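Local coordinates for fumarylacetoacetate hydrolase (Burkholderia xenovorans, PDB 5TI1), which probably hydrolyses fumarylacetoacetate to fumarate and acetoacetate, the last step of phenylalanine and tyrosine breakdown, at a magnesium-dependent active site, at residues B[14-19]-B[106-110]; B[45-50]-B[139-145]; B[195-199]-B[433-437]; B[229-235]-B[251-256]. All blocks are in the same frame, centred on the assembly; numbering follows the deposited sequence.

Contacts 1 and 2 belong to the N-terminal part of the chain, contacts 3 and 4 to the C-terminal hydrolase region that holds the metal site. Contact 1 packs helix 13-17 on helix 102-116, its centre about 23 Å from that of the chain; contact 2 adds edge strand 140-143 to strand 44-49, and along the chain the segments of these two alternate. Contact 4, a pair of neighbouring strands in the mixed sheet, is nested within the loop closed by contact 3. Contacts 2 and 3, with centres about 13 Å apart, touch where Val-195 packs on residues 142-144, so the N-terminal sheet abuts the hydrolase region there.

Contact 1: residues B[14-19]-B[106-110]; sequences DLQATL and RSVRV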
loop_
_atom_site.group_PDB
_atom_site.type_symbol
_atom_site.label_atom_id
_atom_site.label_comp_id
_atom_site.label_asym_id
_atom_site.label_seq_id
_atom_site.Cartn_x
_atom_site.Cartn_y
_atom_site.Cartn_z
ATOM N N ASP B 14 5.801 36.326 -10.267
ATOM C CA ASP B 14 7.027 35.764 -9.710
ATOM C C ASP B 14 7.225 34.326 -10.165
ATOM O O ASP B 14 8.343 33.922 -10.511
ATOM C CB ASP B 14 6.984 35.813 -8.183
ATOM C CG ASP B 14 7.145 37.203 -7.638
ATOM O OD1 ASP B 14 7.780 38.039 -8.311
ATOM O OD2 ASP B 14 6.647 37.448 -6.520
ATOM N N LEU B 15 6.152 33.533 -10.139
ATOM C CA LEU B 15 6.241 32.150 -10.581
ATOM C C LEU B 15 6.628 32.067 -12.051
ATOM O O LEU B 15 7.424 31.207 -12.447
ATOM C CB LEU B 15 4.913 31.441 -10.326
ATOM C CG LEU B 15 4.846 29.974 -10.750
ATOM C CD1 LEU B 15 5.813 29.122 -9.934
ATOM C CD2 LEU B 15 3.429 29.457 -10.632
ATOM N N GLN B 16 6.087 32.965 -12.874
ATOM C CA GLN B 16 6.391 32.935 -14.299
ATOM C C GLN B 16 7.864 33.223 -14.560
ATOM O O GLN B 16 8.478 32.610 -15.443
ATOM C CB GLN B 16 5.517 33.941 -15.046
ATOM C CG GLN B 16 5.716 33.879 -16.548
ATOM C CD GLN B 16 5.587 32.461 -17.069
ATOM O OE1 GLN B 16 6.574 31.845 -17.477
ATOM N NE2 GLN B 16 4.366 31.928 -17.041
ATOM N N ALA B 17 8.449 34.154 -13.799
ATOM C CA ALA B 17 9.855 34.493 -13.991
ATOM C C ALA B 17 10.762 33.281 -13.806
ATOM O O ALA B 17 11.802 33.183 -14.465
ATOM C CB ALA B 17 10.260 35.614 -13.034
ATOM N N THR B 18 10.380 32.344 -12.928
ATOM C CA THR B 18 11.190 31.153 -12.683
ATOM C C THR B 18 11.191 30.192 -13.867
ATOM O O THR B 18 12.023 29.282 -13.910
ATOM C CB THR B 18 10.687 30.411 -11.439
ATOM O OG1 THR B 18 9.424 29.792 -11.724
ATOM C CG2 THR B 18 10.546 31.357 -10.251
ATOM N N LEU B 19 10.263 30.354 -14.806
ATOM C CA LEU B 19 10.154 29.492 -15.975
ATOM C C LEU B 19 10.857 30.066 -17.194
ATOM O O LEU B 19 10.920 29.399 -18.231
ATOM C CB LEU B 19 8.679 29.248 -16.302
ATOM C CG LEU B 19 7.844 28.669 -15.160
ATOM C CD1 LEU B 19 6.394 28.556 -15.562
ATOM C CD2 LEU B 19 8.423 27.303 -14.765
ATOM N N ARG B 106 5.622 27.138 -4.153
ATOM C CA ARG B 106 5.933 28.200 -5.103
ATOM C C ARG B 106 6.725 29.317 -4.446
ATOM O O ARG B 106 7.672 29.835 -5.045
ATOM C CB ARG B 106 4.645 28.726 -5.727
ATOM C CG ARG B 106 3.949 27.692 -6.581
ATOM C CD ARG B 106 2.666 28.224 -7.203
ATOM N NE ARG B 106 2.132 27.274 -8.174
ATOM C CZ ARG B 106 1.041 27.473 -8.905
ATOM N NH1 ARG B 106 0.342 28.595 -8.769
ATOM N NH2 ARG B 106 0.643 26.543 -9.765
ATOM N N SER B 107 6.359 29.698 -3.218
ATOM C CA SER B 107 7.172 30.638 -2.452
ATOM C C SER B 107 8.634 30.196 -2.397
ATOM O O SER B 107 9.544 30.968 -2.724
ATOM C CB SER B 107 6.608 30.786 -1.040
ATOM O OG SER B 107 7.412 31.661 -0.265
ATOM N N VAL B 108 8.880 28.948 -1.980
ATOM C CA VAL B 108 10.253 28.450 -1.921
ATOM C C VAL B 108 10.904 28.505 -3.297
ATOM O O VAL B 108 12.062 28.921 -3.438
ATOM C CB VAL B 108 10.284 27.025 -1.336
ATOM C CG1 VAL B 108 11.669 26.416 -1.502
ATOM C CG2 VAL B 108 9.902 27.053 0.127
ATOM N N ARG B 109 10.170 28.099 -4.336
ATOM C CA ARG B 109 10.748 28.073 -5.674
ATOM C C ARG B 109 11.138 29.473 -6.146
ATOM O O ARG B 109 12.186 29.655 -6.777
ATOM C CB ARG B 109 9.767 27.436 -6.651
ATOM C CG ARG B 109 10.244 27.548 -8.067
ATOM C CD ARG B 109 9.264 26.992 -9.049
ATOM N NE ARG B 109 9.753 27.240 -10.392
ATOM C CZ ARG B 109 10.586 26.427 -11.024
ATOM N NH1 ARG B 109 10.989 25.314 -10.421
ATOM N NH2 ARG B 109 11.012 26.722 -12.248
ATOM N N VAL B 110 10.314 30.475 -5.839
ATOM C CA VAL B 110 10.624 31.836 -6.257
ATOM C C VAL B 110 11.826 32.375 -5.488
ATOM O O VAL B 110 12.716 33.006 -6.070
ATOM C CB VAL B 110 9.384 32.744 -6.094
ATOM C CG1 VAL B 110 9.749 34.187 -6.395
ATOM C CG2 VAL B 110 8.275 32.288 -7.021
#
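Thr-18 and Arg-109 form the tight, buried end of this contact between helix 13-17, with the residues that follow it, and helix 102-116. Arg-109 NE donates to Thr-18 OG1 at 2.9 Å, a fairly straight bond (162°) with the oxygen at the guanidinium edge and close to its plane. The hydroxyl in turn donates to Leu-15 O at 2.6 Å, and its chi1 of 71°, which sets OG1 between backbone N and carbonyl carbon, lets it face both partners. A weak bond from Arg-109 NH2 to Thr-18 O adds a second hold, while Leu-19 CD2 lies 3.7 Å from the same NH2. Beyond the contact the guanidinium also donates to the carbonyls of Gln-40 and Asn-41.

Toward solvent, hydrogen bonds give way to van der Waals contacts made by partly exposed residues. Leu-15 CD2 sits over one face of the Arg-106 guanidinium, 3.5 Å from NE and displaced toward the rim; the extended arginine chain carries that group past the leucine to a salt bridge with Asp-294. Val-110 turns CG1 to Asp-14 CB at 3.7 Å, and its CG2 lies 4.1 Å from Thr-18 CG2. The contact thus uses its two arginines differently: Arg-109 ties Thr-18 and the 40-41 backbone together by hydrogen bonds, whereas Arg-106 offers an apolar partner its flat face and keeps its charge for an aspartate.

Contact 2: residues B[45-50]-B[139-145]; sequences GIFSDG and DAQLHLP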
loop_
_atom_site.group_PDB
_atom_site.type_symbol
_atom_site.label_atom_id
_atom_site.label_comp_id
_atom_site.label_asym_id
_atom_site.label_seq_id
_atom_site.Cartn_x
_atom_site.Cartn_y
_atom_site.Cartn_z
ATOM N N GLY B 45 14.651 16.948 -3.155
ATOM C CA GLY B 45 15.105 15.642 -2.722
ATOM C C GLY B 45 15.490 15.663 -1.257
ATOM O O GLY B 45 15.378 16.683 -0.573
ATOM N N ILE B 46 15.961 14.513 -0.781
ATOM C CA ILE B 46 16.416 14.329 0.592
ATOM C C ILE B 46 17.849 13.833 0.530
ATOM O O ILE B 46 18.125 12.793 -0.085
ATOM C CB ILE B 46 15.521 13.341 1.364
ATOM C CG1 ILE B 46 14.098 13.907 1.520
ATOM C CG2 ILE B 46 16.113 13.012 2.724
ATOM C CD1 ILE B 46 14.011 15.135 2.395
ATOM N N PHE B 47 18.763 14.564 1.168
ATOM C CA PHE B 47 20.171 14.217 1.066
ATOM C C PHE B 47 20.849 14.326 2.422
ATOM O O PHE B 47 20.334 14.919 3.376
ATOM C CB PHE B 47 20.915 15.109 0.058
ATOM C CG PHE B 47 21.271 16.454 0.604
ATOM C CD1 PHE B 47 20.308 17.442 0.717
ATOM C CD2 PHE B 47 22.562 16.733 1.017
ATOM C CE1 PHE B 47 20.625 18.678 1.230
ATOM C CE2 PHE B 47 22.885 17.974 1.523
ATOM C CZ PHE B 47 21.914 18.945 1.634
ATOM N N SER B 48 22.022 13.719 2.473
ATOM C CA SER B 48 22.984 13.878 3.544
ATOM C C SER B 48 24.350 13.862 2.873
ATOM O O SER B 48 24.459 13.619 1.669
ATOM C CB SER B 48 22.843 12.769 4.584
ATOM O OG SER B 48 23.111 11.513 3.986
ATOM N N ASP B 49 25.395 14.147 3.641
ATOM C CA ASP B 49 26.719 14.243 3.038
ATOM C C ASP B 49 27.756 13.765 4.050
ATOM O O ASP B 49 27.413 13.279 5.132
ATOM C CB ASP B 49 26.979 15.673 2.545
ATOM C CG ASP B 49 27.282 16.636 3.677
ATOM O OD1 ASP B 49 26.745 16.452 4.785
ATOM O OD2 ASP B 49 28.069 17.579 3.459
ATOM N N GLY B 50 29.037 13.903 3.692
ATOM C CA GLY B 50 30.100 13.433 4.564
ATOM C C GLY B 50 30.272 14.268 5.817
ATOM O O GLY B 50 30.687 13.749 6.859
ATOM N N ASP B 139 29.544 14.542 -3.419
ATOM C CA ASP B 139 29.798 14.325 -2.003
ATOM C C ASP B 139 28.548 13.900 -1.251
ATOM O O ASP B 139 28.590 13.758 -0.025
ATOM C CB ASP B 139 30.396 15.588 -1.381
ATOM C CG ASP B 139 31.786 15.885 -1.908
ATOM O OD1 ASP B 139 32.593 14.929 -2.017
ATOM O OD2 ASP B 139 32.063 17.060 -2.237
ATOM N N ALA B 140 27.449 13.670 -1.957
ATOM C CA ALA B 140 26.147 13.524 -1.328
ATOM C C ALA B 140 25.637 12.096 -1.424
ATOM O O ALA B 140 25.994 11.345 -2.336
ATOM C CB ALA B 140 25.126 14.468 -1.963
ATOM N N GLN B 141 24.813 11.737 -0.441
ATOM C CA GLN B 141 23.966 10.554 -0.451
ATOM C C GLN B 141 22.539 11.016 -0.700
ATOM O O GLN B 141 22.022 11.835 0.063
ATOM C CB GLN B 141 24.042 9.822 0.887
ATOM C CG GLN B 141 25.444 9.461 1.300
ATOM C CD GLN B 141 26.028 8.449 0.365
ATOM O OE1 GLN B 141 25.344 7.503 -0.035
ATOM N NE2 GLN B 141 27.283 8.650 -0.026
ATOM N N LEU B 142 21.909 10.510 -1.759
ATOM C CA LEU B 142 20.515 10.836 -2.054
ATOM C C LEU B 142 19.620 9.686 -1.618
ATOM O O LEU B 142 19.873 8.526 -1.963
ATOM C CB LEU B 142 20.313 11.122 -3.541
ATOM C CG LEU B 142 21.278 12.170 -4.079
ATOM C CD1 LEU B 142 20.992 12.420 -5.554
ATOM C CD2 LEU B 142 21.174 13.442 -3.248
ATOM N N HIS B 143 18.586 10.006 -0.850
ATOM C CA HIS B 143 17.705 8.996 -0.287
ATOM C C HIS B 143 16.325 9.115 -0.916
ATOM O O HIS B 143 16.010 10.099 -1.585
ATOM C CB HIS B 143 17.624 9.135 1.236
ATOM C CG HIS B 143 18.944 9.411 1.880
ATOM N ND1 HIS B 143 19.871 8.420 2.130
ATOM C CD2 HIS B 143 19.505 10.570 2.307
ATOM C CE1 HIS B 143 20.940 8.955 2.689
ATOM N NE2 HIS B 143 20.746 10.256 2.804
ATOM N N LEU B 144 15.516 8.080 -0.709
ATOM C CA LEU B 144 14.123 8.083 -1.132
ATOM C C LEU B 144 13.501 9.422 -0.752
ATOM O O LEU B 144 13.602 9.846 0.402
ATOM C CB LEU B 144 13.370 6.919 -0.490
ATOM C CG LEU B 144 12.072 6.535 -1.193
ATOM C CD1 LEU B 144 12.396 5.938 -2.566
ATOM C CD2 LEU B 144 11.222 5.581 -0.336
ATOM N N PRO B 145 12.921 10.160 -1.701
ATOM C CA PRO B 145 12.554 11.545 -1.399
ATOM C C PRO B 145 11.309 11.683 -0.538
ATOM O O PRO B 145 11.132 12.734 0.095
ATOM C CB PRO B 145 12.336 12.160 -2.787
ATOM C CG PRO B 145 11.946 11.032 -3.634
ATOM C CD PRO B 145 12.809 9.880 -3.144
HETATM O O HOH W 1 16.091 12.410 -2.745
#
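Ser-48 and His-143 meet through their side chains on one face of an antiparallel strand pair, Ser-48 OG lying 2.9 Å from His-143 NE2 near the plane of the imidazole, at its edge. Either atom could be the donor. A serine chi1 of 62° places OG between its own N and C, on the side from which the ring approaches. Backbone bonds set the register beneath this pair: Ser-48 and Gln-141 exchange two, N to O in each direction, and His-143 N donates to Ile-46 O in a nearly straight bond (174°). Within the Ile-46 and His-143 pair the second link runs through a water, which accepts from Ile-46 N and lies 2.6 Å from His-143 O.

The other face is apolar where Phe-47 CB touches Leu-142 CD2 at 3.7 Å; both side chains continue onto Ile-65 of strand 64-67. Strand 44-49 also pairs with strand 56-61 on its far edge, where Asp-49 forms a salt bridge with Arg-56. Strand 140-143 therefore closes one edge of the five-stranded N-terminal sheet, and the serine-histidine bond adds a polar side-chain tie to the main-chain pairing.

Contact 3: residues B[195-199]-B[433-437]; sequences VSGTP and GVCAG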
loop_
_atom_site.group_PDB
_atom_site.type_symbol
_atom_site.label_atom_id
_atom_site.label_comp_id
_atom_site.label_asym_id
_atom_site.label_seq_id
_atom_site.Cartn_x
_atom_site.Cartn_y
_atom_site.Cartn_z
ATOM N N VAL B 195 15.211 3.698 -3.661
ATOM C CA VAL B 195 15.822 4.789 -4.412
ATOM C C VAL B 195 16.857 4.248 -5.398
ATOM O O VAL B 195 17.425 3.171 -5.222
ATOM C CB VAL B 195 16.447 5.835 -3.465
ATOM C CG1 VAL B 195 17.736 5.299 -2.847
ATOM C CG2 VAL B 195 16.702 7.173 -4.204
ATOM N N SER B 196 17.103 5.038 -6.448
ATOM C CA SER B 196 18.105 4.733 -7.462
ATOM C C SER B 196 19.435 4.328 -6.836
ATOM O O SER B 196 19.892 4.927 -5.858
ATOM C CB SER B 196 18.297 5.960 -8.362
ATOM O OG SER B 196 19.243 5.722 -9.386
ATOM N N GLY B 197 20.054 3.288 -7.404
ATOM C CA GLY B 197 21.302 2.735 -6.912
ATOM C C GLY B 197 21.148 1.488 -6.066
ATOM O O GLY B 197 22.130 0.762 -5.863
ATOM N N THR B 198 19.956 1.217 -5.572
ATOM C CA THR B 198 19.742 0.037 -4.747
ATOM C C THR B 198 19.850 -1.195 -5.626
ATOM O O THR B 198 19.153 -1.277 -6.644
ATOM C CB THR B 198 18.365 0.073 -4.075
ATOM O OG1 THR B 198 18.180 1.333 -3.408
ATOM C CG2 THR B 198 18.246 -1.056 -3.085
ATOM N N PRO B 199 20.718 -2.153 -5.304
ATOM C CA PRO B 199 20.747 -3.401 -6.070
ATOM C C PRO B 199 19.446 -4.169 -5.904
ATOM O O PRO B 199 18.788 -4.110 -4.862
ATOM C CB PRO B 199 21.930 -4.170 -5.461
ATOM C CG PRO B 199 22.092 -3.606 -4.103
ATOM C CD PRO B 199 21.695 -2.148 -4.205
ATOM N N GLY B 433 17.429 13.396 -13.699
ATOM C CA GLY B 433 18.465 12.542 -13.138
ATOM C C GLY B 433 18.301 11.112 -13.631
ATOM O O GLY B 433 17.820 10.859 -14.741
ATOM N N VAL B 434 18.701 10.153 -12.797
ATOM C CA VAL B 434 18.672 8.762 -13.223
ATOM C C VAL B 434 17.991 7.898 -12.175
ATOM O O VAL B 434 17.979 8.202 -10.976
ATOM C CB VAL B 434 20.079 8.199 -13.542
ATOM C CG1 VAL B 434 20.727 8.977 -14.692
ATOM C CG2 VAL B 434 20.964 8.175 -12.302
ATOM N N CYS B 435 17.418 6.806 -12.661
ATOM C CA CYS B 435 16.758 5.783 -11.871
ATOM C C CYS B 435 17.432 4.460 -12.240
ATOM O O CYS B 435 17.043 3.821 -13.221
ATOM C CB CYS B 435 15.265 5.793 -12.184
ATOM S SG CYS B 435 14.387 4.356 -11.616
ATOM N N ALA B 436 18.448 4.056 -11.465
ATOM C CA ALA B 436 19.297 2.917 -11.801
ATOM C C ALA B 436 19.210 1.780 -10.782
ATOM O O ALA B 436 19.021 1.994 -9.582
ATOM C CB ALA B 436 20.775 3.341 -11.916
ATOM N N GLY B 437 19.404 0.561 -11.275
ATOM C CA GLY B 437 19.565 -0.589 -10.408
ATOM C C GLY B 437 20.341 -1.660 -11.127
ATOM O O GLY B 437 20.259 -1.788 -12.353
HETATM O O HOH W 2 17.426 0.308 -7.857
#
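A type II beta turn, Val-195 to Thr-198, connects strand 193-195 of one mixed sheet to strand 200-207 of the other, and here it docks on strand 429-440, the parallel neighbour of 200-207. Ser-196, at the second position of the turn, makes the side-chain contact. With chi1 at -179° its hydroxyl extends anti to the backbone N and reaches the strand, where OG accepts from Ala-436 N at 2.8 Å and donates a weak bond to Val-434 O at 3.2 Å. One hydroxyl thereby spans an N-H and a C=O on either side of Cys-435, whose side chain points away from the turn and touches strands 284-292 and 252-263. Ala-436 CB lies alongside, 3.8 Å from Ser-196 OG.

Gly-197 follows with a backbone bond, its N donating to Ala-436 O at 2.7 Å and almost straight (174°). Its positive phi, 100°, suits the third position of a type II turn and favours glycine. On its other edge strand 429-440 pairs with strand 416-424, through Cys-435 with Leu-419 and Gly-437 with Leu-417, so the turn meets a strand already held in its sheet. A water donates to both Thr-198 O and Ala-436 O, joining two carbonyls that could not bond each other. The turn closes on itself as well: Val-195 O accepts from Thr-198 N and, in the carbonyl plane, from Thr-198 OG1 at 2.7 Å.

Contact 4: residues B[229-235]-B[251-256]; sequences TGFVIGA and HIFGMV
Gly-230 and Val-256 exchange two backbone bonds, Gly-230 N to Val-256 O at 2.9 Å and Val-256 N to Gly-230 O at 2.8 Å, in an antiparallel pairing interrupted by a beta bulge: Phe-253 and Gly-254 together lie opposite Val-232, whose N donates to Gly-254 O while its O accepts from Phe-253 N. Beyond Ile-233 the two chains stay close, and His-251 O accepts from both Gly-234 N (2.6 Å) and Ala-235 N (3.1 Å).

On one face Phe-231 leans against Ile-252, its CD1 at 3.6 Å from Ile-252 CD1 in an oblique approach, and Met-353 of helix 353-362 covers both. Further along, the packing of Met-255 on Thr-229 is doubtful, because the methionine has two conformers. Val-256 CG2 lies on the opposite face, over Gly-230 O at 3.5 Å. At the far end His-251 ND1 donates to Ala-235 O at 2.9 Å, a bent bond (139°) whose donor stands above the carbonyl plane, while NE2 is bonded to Asp-247. The aspartate would favour a proton on NE2 as well and may thus raise the basicity of this histidine. The strands lead from a hydrogen-bonded polar end at His-251 into a buried apolar body that adjoins metal ligand Glu-228.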
loop_
_atom_site.group_PDB
_atom_site.type_symbol
_atom_site.label_atom_id
_atom_site.label_comp_id
_atom_site.label_asym_id
_atom_site.label_seq_id
_atom_site.Cartn_x
_atom_site.Cartn_y
_atom_site.Cartn_z
ATOM N N THR B 229 6.868 6.797 -15.376
ATOM C CA THR B 229 7.017 7.905 -14.449
ATOM C C THR B 229 6.107 7.680 -13.245
ATOM O O THR B 229 5.096 6.973 -13.317
ATOM C CB THR B 229 6.657 9.240 -15.095
ATOM O OG1 THR B 229 5.259 9.242 -15.357
ATOM C CG2 THR B 229 7.426 9.444 -16.421
ATOM N N GLY B 230 6.468 8.296 -12.130
ATOM C CA GLY B 230 5.563 8.312 -10.996
ATOM C C GLY B 230 5.296 9.735 -10.572
ATOM O O GLY B 230 6.233 10.535 -10.479
ATOM N N PHE B 231 4.040 10.092 -10.338
ATOM C CA PHE B 231 3.782 11.396 -9.757
ATOM C C PHE B 231 3.442 11.252 -8.281
ATOM O O PHE B 231 2.978 10.205 -7.826
ATOM C CB PHE B 231 2.693 12.168 -10.516
ATOM C CG PHE B 231 1.321 11.525 -10.540
ATOM C CD1 PHE B 231 0.346 11.887 -9.616
ATOM C CD2 PHE B 231 0.968 10.646 -11.552
ATOM C CE1 PHE B 231 -0.943 11.357 -9.682
ATOM C CE2 PHE B 231 -0.326 10.115 -11.622
ATOM C CZ PHE B 231 -1.278 10.476 -10.685
ATOM N N VAL B 232 3.723 12.309 -7.528
ATOM C CA VAL B 232 3.673 12.287 -6.074
ATOM C C VAL B 232 2.562 13.232 -5.623
ATOM O O VAL B 232 2.494 14.379 -6.077
ATOM C CB VAL B 232 5.041 12.672 -5.482
ATOM C CG1 VAL B 232 4.948 12.917 -3.997
ATOM C CG2 VAL B 232 6.089 11.566 -5.786
ATOM N N ILE B 233 1.683 12.736 -4.743
ATOM C CA ILE B 233 0.537 13.508 -4.273
ATOM C C ILE B 233 1.017 14.625 -3.361
ATOM O O ILE B 233 1.768 14.387 -2.408
ATOM C CB ILE B 233 -0.474 12.602 -3.545
ATOM C CG1 ILE B 233 -1.137 11.639 -4.528
ATOM C CG2 ILE B 233 -1.574 13.447 -2.875
ATOM C CD1 ILE B 233 -1.883 12.355 -5.669
ATOM N N GLY B 234 0.565 15.850 -3.637
ATOM C CA GLY B 234 0.905 16.988 -2.807
ATOM C C GLY B 234 -0.226 17.423 -1.894
ATOM O O GLY B 234 0.001 18.069 -0.865
ATOM N N ALA B 235 -1.454 17.087 -2.271
ATOM C CA ALA B 235 -2.626 17.354 -1.449
ATOM C C ALA B 235 -3.547 16.149 -1.561
ATOM O O ALA B 235 -3.838 15.685 -2.669
ATOM C CB ALA B 235 -3.345 18.644 -1.894
ATOM N N HIS B 251 -3.708 18.600 -7.018
ATOM C CA HIS B 251 -3.298 17.691 -5.956
ATOM C C HIS B 251 -1.912 17.096 -6.171
ATOM O O HIS B 251 -1.399 16.443 -5.260
ATOM C CB HIS B 251 -4.314 16.553 -5.810
ATOM C CG HIS B 251 -5.665 17.008 -5.347
ATOM N ND1 HIS B 251 -6.209 16.625 -4.140
ATOM C CD2 HIS B 251 -6.577 17.823 -5.927
ATOM C CE1 HIS B 251 -7.408 17.167 -4.002
ATOM N NE2 HIS B 251 -7.652 17.902 -5.072
ATOM N N ILE B 252 -1.285 17.322 -7.331
ATOM C CA ILE B 252 -0.025 16.670 -7.693
ATOM C C ILE B 252 1.140 17.605 -7.387
ATOM O O ILE B 252 1.133 18.777 -7.785
ATOM C CB ILE B 252 -0.020 16.253 -9.174
ATOM C CG1 ILE B 252 -1.199 15.325 -9.469
ATOM C CG2 ILE B 252 1.309 15.584 -9.536
ATOM C CD1 ILE B 252 -1.237 14.830 -10.893
ATOM N N PHE B 253 2.157 17.079 -6.704
ATOM C CA PHE B 253 3.338 17.856 -6.343
ATOM C C PHE B 253 4.411 17.820 -7.431
ATOM O O PHE B 253 4.947 18.859 -7.820
ATOM C CB PHE B 253 3.909 17.336 -5.015
ATOM C CG PHE B 253 5.230 17.944 -4.637
ATOM C CD1 PHE B 253 5.327 19.305 -4.359
ATOM C CD2 PHE B 253 6.376 17.149 -4.545
ATOM C CE1 PHE B 253 6.543 19.873 -4.004
ATOM C CE2 PHE B 253 7.603 17.705 -4.193
ATOM C CZ PHE B 253 7.687 19.072 -3.920
ATOM N N GLY B 254 4.750 16.635 -7.914
ATOM C CA GLY B 254 5.818 16.524 -8.882
ATOM C C GLY B 254 5.930 15.111 -9.407
ATOM O O GLY B 254 5.054 14.273 -9.177
ATOM N N MET B 255 7.049 14.841 -10.090
ATOM C CA MET B 255 7.230 13.583 -10.798
ATOM C C MET B 255 8.636 13.049 -10.576
ATOM O O MET B 255 9.581 13.814 -10.349
ATOM C CB MET B 255 6.977 13.760 -12.297
ATOM C CG MET B 255 6.790 12.477 -13.063
ATOM S SD MET B 255 6.498 12.834 -14.802
ATOM C CE MET B 255 4.958 13.748 -14.719
ATOM N N VAL B 256 8.757 11.722 -10.641
ATOM C CA VAL B 256 10.027 11.015 -10.627
ATOM C C VAL B 256 10.011 10.002 -11.769
ATOM O O VAL B 256 8.972 9.723 -12.365
ATOM C CB VAL B 256 10.290 10.302 -9.287
ATOM C CG1 VAL B 256 10.427 11.315 -8.159
ATOM C CG2 VAL B 256 9.183 9.283 -9.009
#